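Local coordinates for SusD superfamily protein (Bacteroides vulgatus, PDB 3MYV) that probably binds polysaccharide at the bacterial outer membrane, as a member of the SusD family of saccharide-binding proteins, at residues G277-T280 with Q281-E285; G395-F398 with F399-R403. One frame throughout, in Å; residues are numbered along the deposited sequence. Where two conformers were deposited one is given.

Contact 1: G277-T280 with Q281-E285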
ATOM      1  N   GLY A 277      -8.355 -12.481  10.666  1.00 13.78           N
ATOM      2  CA  GLY A 277      -9.292 -11.995   9.659  1.00 15.40           C
ATOM      3  C   GLY A 277      -9.587 -13.013   8.579  1.00 13.74           C
ATOM      4  O   GLY A 277      -8.879 -14.006   8.433  1.00 14.01           O
ATOM      5  N   PHE A 278     -10.663 -12.723   7.848  1.00 13.83           N
ATOM      6  CA  PHE A 278     -11.178 -13.547   6.753  1.00 13.55           C
ATOM      7  C   PHE A 278     -11.421 -12.648   5.581  1.00 12.04           C
ATOM      8  O   PHE A 278     -11.469 -11.428   5.754  1.00 13.03           O
ATOM      9  CB  PHE A 278     -12.507 -14.180   7.153  1.00 15.08           C
ATOM     10  CG  PHE A 278     -12.493 -14.835   8.489  1.00 14.82           C
ATOM     11  CD1 PHE A 278     -11.478 -15.757   8.817  1.00 15.61           C
ATOM     12  CD2 PHE A 278     -13.498 -14.593   9.410  1.00 15.51           C
ATOM     13  CE1 PHE A 278     -11.477 -16.383  10.029  1.00 15.50           C
ATOM     14  CE2 PHE A 278     -13.508 -15.228  10.637  1.00 18.23           C
ATOM     15  CZ  PHE A 278     -12.491 -16.129  10.955  1.00 16.87           C
ATOM     16  N   VAL A 279     -11.573 -13.218   4.376  1.00 13.08           N
ATOM     17  CA  VAL A 279     -12.303 -12.498   3.353  1.00 13.41           C
ATOM     18  C   VAL A 279     -13.768 -12.456   3.787  1.00 15.06           C
ATOM     19  O   VAL A 279     -14.228 -13.289   4.560  1.00 13.82           O
ATOM     20  CB  VAL A 279     -12.121 -13.067   1.917  1.00 13.02           C
ATOM     21  CG1 VAL A 279     -10.613 -13.122   1.574  1.00 14.46           C
ATOM     22  CG2 VAL A 279     -12.808 -14.440   1.739  1.00 13.83           C
ATOM     23  N   THR A 280     -14.494 -11.476   3.284  1.00 13.62           N
ATOM     24  CA  THR A 280     -15.925 -11.367   3.558  1.00 13.35           C
ATOM     25  C   THR A 280     -16.699 -12.359   2.670  1.00 15.87           C
ATOM     26  O   THR A 280     -16.154 -12.916   1.675  1.00 13.96           O
ATOM     27  CB  THR A 280     -16.411  -9.952   3.247  1.00 12.09           C
ATOM     28  OG1 THR A 280     -16.089  -9.661   1.884  1.00 11.79           O
ATOM     29  CG2 THR A 280     -15.753  -8.924   4.174  1.00 17.35           C
ATOM     30  N   GLN A 281     -17.957 -12.592   3.031  1.00 14.96           N
ATOM     31  CA  GLN A 281     -18.827 -13.430   2.231  0.50 16.16           C
ATOM     32  C   GLN A 281     -18.966 -12.837   0.816  1.00 16.87           C
ATOM     33  O   GLN A 281     -18.974 -13.569  -0.169  1.00 15.84           O
ATOM     34  CB  GLN A 281     -20.195 -13.607   2.897  0.50 17.28           C
ATOM     35  CG  GLN A 281     -21.040 -14.701   2.241  0.50 16.03           C
ATOM     36  CD  GLN A 281     -22.374 -14.923   2.919  0.50 17.21           C
ATOM     37  OE1 GLN A 281     -22.466 -14.970   4.142  0.50 19.24           O
ATOM     38  NE2 GLN A 281     -23.417 -15.092   2.120  0.50 20.14           N
ATOM     39  N   LYS A 282     -19.028 -11.511   0.718  1.00 17.61           N
ATOM     40  CA  LYS A 282     -19.122 -10.827  -0.575  1.00 16.14           C
ATOM     41  C   LYS A 282     -17.941 -11.189  -1.475  1.00 18.20           C
ATOM     42  O   LYS A 282     -18.136 -11.542  -2.631  1.00 18.04           O
ATOM     43  CB  LYS A 282     -19.215  -9.310  -0.376  1.00 16.47           C
ATOM     44  CG  LYS A 282     -19.115  -8.486  -1.650  1.00 18.45           C
ATOM     45  CD  LYS A 282     -17.770  -7.738  -1.753  1.00 21.46           C
ATOM     46  CE  LYS A 282     -17.547  -7.189  -3.151  1.00 22.99           C
ATOM     47  NZ  LYS A 282     -16.235  -6.511  -3.362  1.00 18.32           N
ATOM     48  N   TYR A 283     -16.723 -11.142  -0.957  1.00 16.56           N
ATOM     49  CA  TYR A 283     -15.571 -11.446  -1.785  1.00 15.95           C
ATOM     50  C   TYR A 283     -15.558 -12.939  -2.174  1.00 16.56           C
ATOM     51  O   TYR A 283     -15.323 -13.298  -3.326  1.00 15.61           O
ATOM     52  CB  TYR A 283     -14.263 -11.092  -1.094  1.00 16.08           C
ATOM     53  CG  TYR A 283     -13.059 -11.333  -2.001  1.00 12.76           C
ATOM     54  CD1 TYR A 283     -12.639 -10.358  -2.903  1.00 16.89           C
ATOM     55  CD2 TYR A 283     -12.381 -12.547  -2.000  1.00 16.93           C
ATOM     56  CE1 TYR A 283     -11.566 -10.560  -3.733  1.00 15.47           C
ATOM     57  CE2 TYR A 283     -11.315 -12.772  -2.858  1.00 15.14           C
ATOM     58  CZ  TYR A 283     -10.911 -11.756  -3.729  1.00 15.58           C
ATOM     59  OH  TYR A 283      -9.850 -11.960  -4.581  1.00 16.50           O
ATOM     60  N   ALA A 284     -15.840 -13.795  -1.205  1.00 15.77           N
ATOM     61  CA  ALA A 284     -15.849 -15.222  -1.443  1.00 15.78           C
ATOM     62  C   ALA A 284     -16.870 -15.575  -2.517  1.00 17.88           C
ATOM     63  O   ALA A 284     -16.563 -16.311  -3.460  1.00 17.00           O
ATOM     64  CB  ALA A 284     -16.143 -15.950  -0.161  1.00 16.31           C
ATOM     65  N   GLU A 285     -18.071 -15.027  -2.389  1.00 17.63           N
ATOM     66  CA  GLU A 285     -19.133 -15.249  -3.392  1.00 24.06           C
ATOM     67  C   GLU A 285     -18.800 -14.718  -4.785  1.00 24.12           C
ATOM     68  O   GLU A 285     -19.102 -15.397  -5.755  1.00 26.31           O
ATOM     69  CB  GLU A 285     -20.461 -14.653  -2.926  1.00 25.88           C
ATOM     70  CG  GLU A 285     -21.054 -15.446  -1.828  1.00 29.34           C
ATOM     71  CD  GLU A 285     -22.359 -14.869  -1.292  1.00 33.79           C
ATOM     72  OE1 GLU A 285     -22.795 -13.761  -1.709  1.00 44.11           O
ATOM     73  OE2 GLU A 285     -22.926 -15.553  -0.433  1.00 33.72           O
TER
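A chi1 of 57° sets Thr280 OG1 between its own backbone N and carbonyl carbon, facing the first turn of helix 281-288, and a chi1 of -176° puts Tyr283 CG anti to the backbone N, which brings the ring beside Val279. Thr280 is thereby the N-cap of the helix: its OG1 accepts from Tyr283 N at 3.3 Å, a fairly straight bond (N-H...O 160°). The carbonyl of the same residue starts the regular helical pattern, with Ala284 N 3.0 Å from Thr280 O. OG1 has a second partner in Asp46 O, so this one hydroxyl ties the cap to the segment just before strand 48-50. An alanine here would remove OG1 and probably leave Tyr283 N without its cap and Asp46 O without that partner. On the apolar side, Val279 CB lies obliquely to the Tyr283 ring, 4.0 Å from its CD2, and Val279 CG2 approaches Ala284 CB to 4.1 Å. Within the fold, the turn joins strand 277-279, paired antiparallel with 48-50, to helix 281-288. Trp310 and Leu299, from two further strands, pack against Val279, while Ser388 of helix 380-391 touches Tyr283.

Contact 2: G395-F398 with F399-R403; sequences GHRF and FDLLR. With EDO (1,2-ethanediol), chain I.
Asp400 OD1 is an unusually shared acceptor: a water that bridges to His396 and two nitrogens of Arg403 all converge on this one carboxylate oxygen. The setting is the opening of helix 397-403 in the SusD-like fold, where Asp400 N, Leu401 N and Leu402 N bond to the carbonyls of His396, Arg397 and Phe398, the i to i+4 pattern of an alpha-helix. The water lies 2.7 Å from Asp400 OD1, to which it donates, and 2.8 Å from His396 ND1, in the plane of the imidazole. His396 and Asp400 run side by side, ring and carboxylate planes only 26° apart. Arg403 grips side-on, its NE 3.0 Å and its NH2 2.8 Å from Asp400 OD1, both from the same face of the carboxylate. The other oxygen, OD2, pairs with Arg387, so Asp400 is probably kept ionised.

On another side of the helix, a bend at chi2 (67°) turns the Arg397 chain so that its guanidinium lies beside Leu401, one turn on, and Leu401 CD1 sits over one face of the group, 3.4 Å from Arg397 NE; the charge itself is met by Asp46. Phe398 and Phe399 meet obliquely, planes at 59°, with Phe398 CD2 3.9 Å from Phe399 CD1 and set over the rim of one face of the Phe399 ring. Arg126 makes a cation-pi contact with that ring. Gly395 has a positive phi at which a side chain would jam against the preceding carbonyl oxygen, and O1 of a bound 1,2-ethanediol, probably from the crystallisation liquor, would also crowd a CB there. The carbonyl of this glycine meets the Phe399 ring at its edge, in plane, with Gly395 O 3.5 Å from Phe399 CD2.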
ATOM      1  N   GLY A 395      -3.677  -4.299   0.743  1.00 14.68           N
ATOM      2  CA  GLY A 395      -3.809  -3.004   1.415  1.00 15.23           C
ATOM      3  C   GLY A 395      -4.381  -1.876   0.582  1.00 16.43           C
ATOM      4  O   GLY A 395      -4.104  -0.704   0.876  1.00 14.97           O
ATOM      5  N   HIS A 396      -5.148  -2.204  -0.462  1.00 13.52           N
ATOM      6  CA  HIS A 396      -5.654  -1.176  -1.395  1.00 12.24           C
ATOM      7  C   HIS A 396      -7.129  -0.832  -1.253  1.00 12.81           C
ATOM      8  O   HIS A 396      -7.510   0.318  -1.486  1.00 13.24           O
ATOM      9  CB  HIS A 396      -5.459  -1.615  -2.859  1.00 14.45           C
ATOM     10  CG  HIS A 396      -4.035  -1.766  -3.275  1.00 11.82           C
ATOM     11  ND1 HIS A 396      -3.322  -0.746  -3.881  1.00 14.81           N
ATOM     12  CD2 HIS A 396      -3.192  -2.826  -3.199  1.00 15.06           C
ATOM     13  CE1 HIS A 396      -2.102  -1.182  -4.152  1.00 15.79           C
ATOM     14  NE2 HIS A 396      -1.999  -2.440  -3.758  1.00 15.23           N
ATOM     15  N   ARG A 397      -7.974  -1.833  -0.982  1.00 13.34           N
ATOM     16  CA  ARG A 397      -9.422  -1.694  -1.188  1.00 12.80           C
ATOM     17  C   ARG A 397     -10.066  -0.475  -0.544  1.00 14.03           C
ATOM     18  O   ARG A 397     -10.829   0.259  -1.214  1.00 11.01           O
ATOM     19  CB  ARG A 397     -10.171  -2.970  -0.770  1.00 12.30           C
ATOM     20  CG  ARG A 397     -11.673  -2.957  -1.075  1.00 12.88           C
ATOM     21  CD  ARG A 397     -11.999  -2.964  -2.591  1.00  9.32           C
ATOM     22  NE  ARG A 397     -13.425  -3.212  -2.805  1.00 13.81           N
ATOM     23  CZ  ARG A 397     -14.113  -2.927  -3.912  1.00 13.10           C
ATOM     24  NH1 ARG A 397     -13.533  -2.357  -4.937  1.00 15.64           N
ATOM     25  NH2 ARG A 397     -15.406  -3.224  -3.975  1.00 15.61           N
ATOM     26  N   PHE A 398      -9.807  -0.262   0.746  1.00 13.86           N
ATOM     27  CA  PHE A 398     -10.339   0.914   1.406  1.00 12.60           C
ATOM     28  C   PHE A 398      -9.998   2.198   0.668  1.00 12.46           C
ATOM     29  O   PHE A 398     -10.882   3.004   0.404  1.00 12.30           O
ATOM     30  CB  PHE A 398      -9.896   0.981   2.886  1.00 11.50           C
ATOM     31  CG  PHE A 398     -10.184   2.291   3.586  1.00 14.35           C
ATOM     32  CD1 PHE A 398     -11.476   2.640   3.985  1.00 13.46           C
ATOM     33  CD2 PHE A 398      -9.129   3.150   3.932  1.00 15.08           C
ATOM     34  CE1 PHE A 398     -11.708   3.829   4.660  1.00 12.91           C
ATOM     35  CE2 PHE A 398      -9.366   4.319   4.614  1.00 13.83           C
ATOM     36  CZ  PHE A 398     -10.662   4.663   4.973  1.00 10.36           C
ATOM     37  N   PHE A 399      -8.719   2.381   0.349  1.00 13.27           N
ATOM     38  CA  PHE A 399      -8.240   3.604  -0.284  1.00 12.70           C
ATOM     39  C   PHE A 399      -8.809   3.769  -1.696  1.00 12.51           C
ATOM     40  O   PHE A 399      -9.193   4.872  -2.101  1.00 13.33           O
ATOM     41  CB  PHE A 399      -6.715   3.604  -0.366  1.00 11.54           C
ATOM     42  CG  PHE A 399      -6.020   3.607   0.957  1.00 16.22           C
ATOM     43  CD1 PHE A 399      -6.204   4.644   1.849  1.00 17.27           C
ATOM     44  CD2 PHE A 399      -5.159   2.570   1.298  1.00 16.13           C
ATOM     45  CE1 PHE A 399      -5.520   4.659   3.065  1.00 13.77           C
ATOM     46  CE2 PHE A 399      -4.490   2.580   2.507  1.00 18.47           C
ATOM     47  CZ  PHE A 399      -4.665   3.619   3.379  1.00 16.65           C
ATOM     48  N   ASP A 400      -8.930   2.659  -2.415  1.00 13.20           N
ATOM     49  CA  ASP A 400      -9.408   2.709  -3.806  1.00 12.92           C
ATOM     50  C   ASP A 400     -10.886   3.099  -3.887  1.00 13.36           C
ATOM     51  O   ASP A 400     -11.287   3.841  -4.771  1.00 12.76           O
ATOM     52  CB  ASP A 400      -9.161   1.381  -4.526  1.00 14.17           C
ATOM     53  CG  ASP A 400      -7.678   1.159  -4.876  1.00 16.68           C
ATOM     54  OD1 ASP A 400      -6.874   2.118  -4.925  1.00 16.64           O
ATOM     55  OD2 ASP A 400      -7.312   0.006  -5.107  1.00 12.53           O
ATOM     56  N   LEU A 401     -11.692   2.606  -2.957  1.00 12.75           N
ATOM     57  CA  LEU A 401     -13.096   2.980  -2.938  1.00 14.30           C
ATOM     58  C   LEU A 401     -13.239   4.436  -2.485  1.00 14.93           C
ATOM     59  O   LEU A 401     -13.943   5.253  -3.134  1.00 13.74           O
ATOM     60  CB  LEU A 401     -13.903   2.028  -2.064  1.00 15.47           C
ATOM     61  CG  LEU A 401     -14.156   0.654  -2.707  1.00 15.46           C
ATOM     62  CD1 LEU A 401     -14.718  -0.317  -1.684  1.00 13.47           C
ATOM     63  CD2 LEU A 401     -15.097   0.768  -3.939  1.00 19.90           C
ATOM     64  N   LEU A 402     -12.545   4.788  -1.406  1.00 14.98           N
ATOM     65  CA  LEU A 402     -12.778   6.108  -0.809  0.50 15.11           C
ATOM     66  C   LEU A 402     -12.277   7.227  -1.726  1.00 15.42           C
ATOM     67  O   LEU A 402     -12.957   8.226  -1.867  1.00 16.23           O
ATOM     68  CB  LEU A 402     -12.200   6.224   0.604  0.50 15.73           C
ATOM     69  CG  LEU A 402     -13.311   6.647   1.567  0.50 18.30           C
ATOM     70  CD1 LEU A 402     -14.458   5.669   1.477  0.50 18.39           C
ATOM     71  CD2 LEU A 402     -12.845   6.776   3.006  0.50 19.03           C
ATOM     72  N   ARG A 403     -11.130   7.045  -2.390  1.00 15.87           N
ATOM     73  CA  ARG A 403     -10.583   8.106  -3.261  1.00 16.35           C
ATOM     74  C   ARG A 403     -11.413   8.314  -4.518  1.00 17.39           C
ATOM     75  O   ARG A 403     -11.300   9.350  -5.163  1.00 17.20           O
ATOM     76  CB  ARG A 403      -9.106   7.843  -3.642  1.00 14.62           C
ATOM     77  CG  ARG A 403      -8.890   6.684  -4.640  1.00 14.43           C
ATOM     78  CD  ARG A 403      -7.403   6.368  -4.832  1.00 15.47           C
ATOM     79  NE  ARG A 403      -7.259   5.085  -5.488  1.00 14.19           N
ATOM     80  CZ  ARG A 403      -7.532   4.857  -6.774  1.00 14.83           C
ATOM     81  NH1 ARG A 403      -7.900   5.842  -7.587  1.00 13.74           N
ATOM     82  NH2 ARG A 403      -7.401   3.638  -7.252  1.00 15.56           N
TER
HETATM   83  C1  EDO I 516       0.217  -0.969   0.450  1.00 34.68           C
HETATM   84  O1  EDO I 516      -1.097  -0.541   0.116  1.00 30.09           O
HETATM   85  C2  EDO I 516       1.223  -0.510  -0.609  1.00 27.42           C
HETATM   86  O2  EDO I 516       1.671   0.870  -0.385  1.00 23.79           O
HETATM   87  O   HOH W   1      -4.264   1.860  -4.476  1.00 11.76           O

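Contacts 1 and 2 both mark the start of a helix, with centres about 16 Å apart, and they touch where Lys282 NZ comes within 3.4 Å of Arg397 NH2. The two positive groups gather round acidic residues: Lys282 forms a salt bridge with Asp47 and Arg397 with Asp46, whose backbone O also accepts from the Thr280 hydroxyl. Helix 380-391 links the contacts a second time, since Lys389 O takes the Tyr283 hydroxyl and Arg387 pairs with Asp400. The bound ethanediol belongs to contact 2, where Arg198, Tyr33 and Arg126 also hydrogen-bond it. No residue of either contact is a ligand of the sodium ion, which is bound by Asn254, Ser255, Asp258, Pro260 and Leu325.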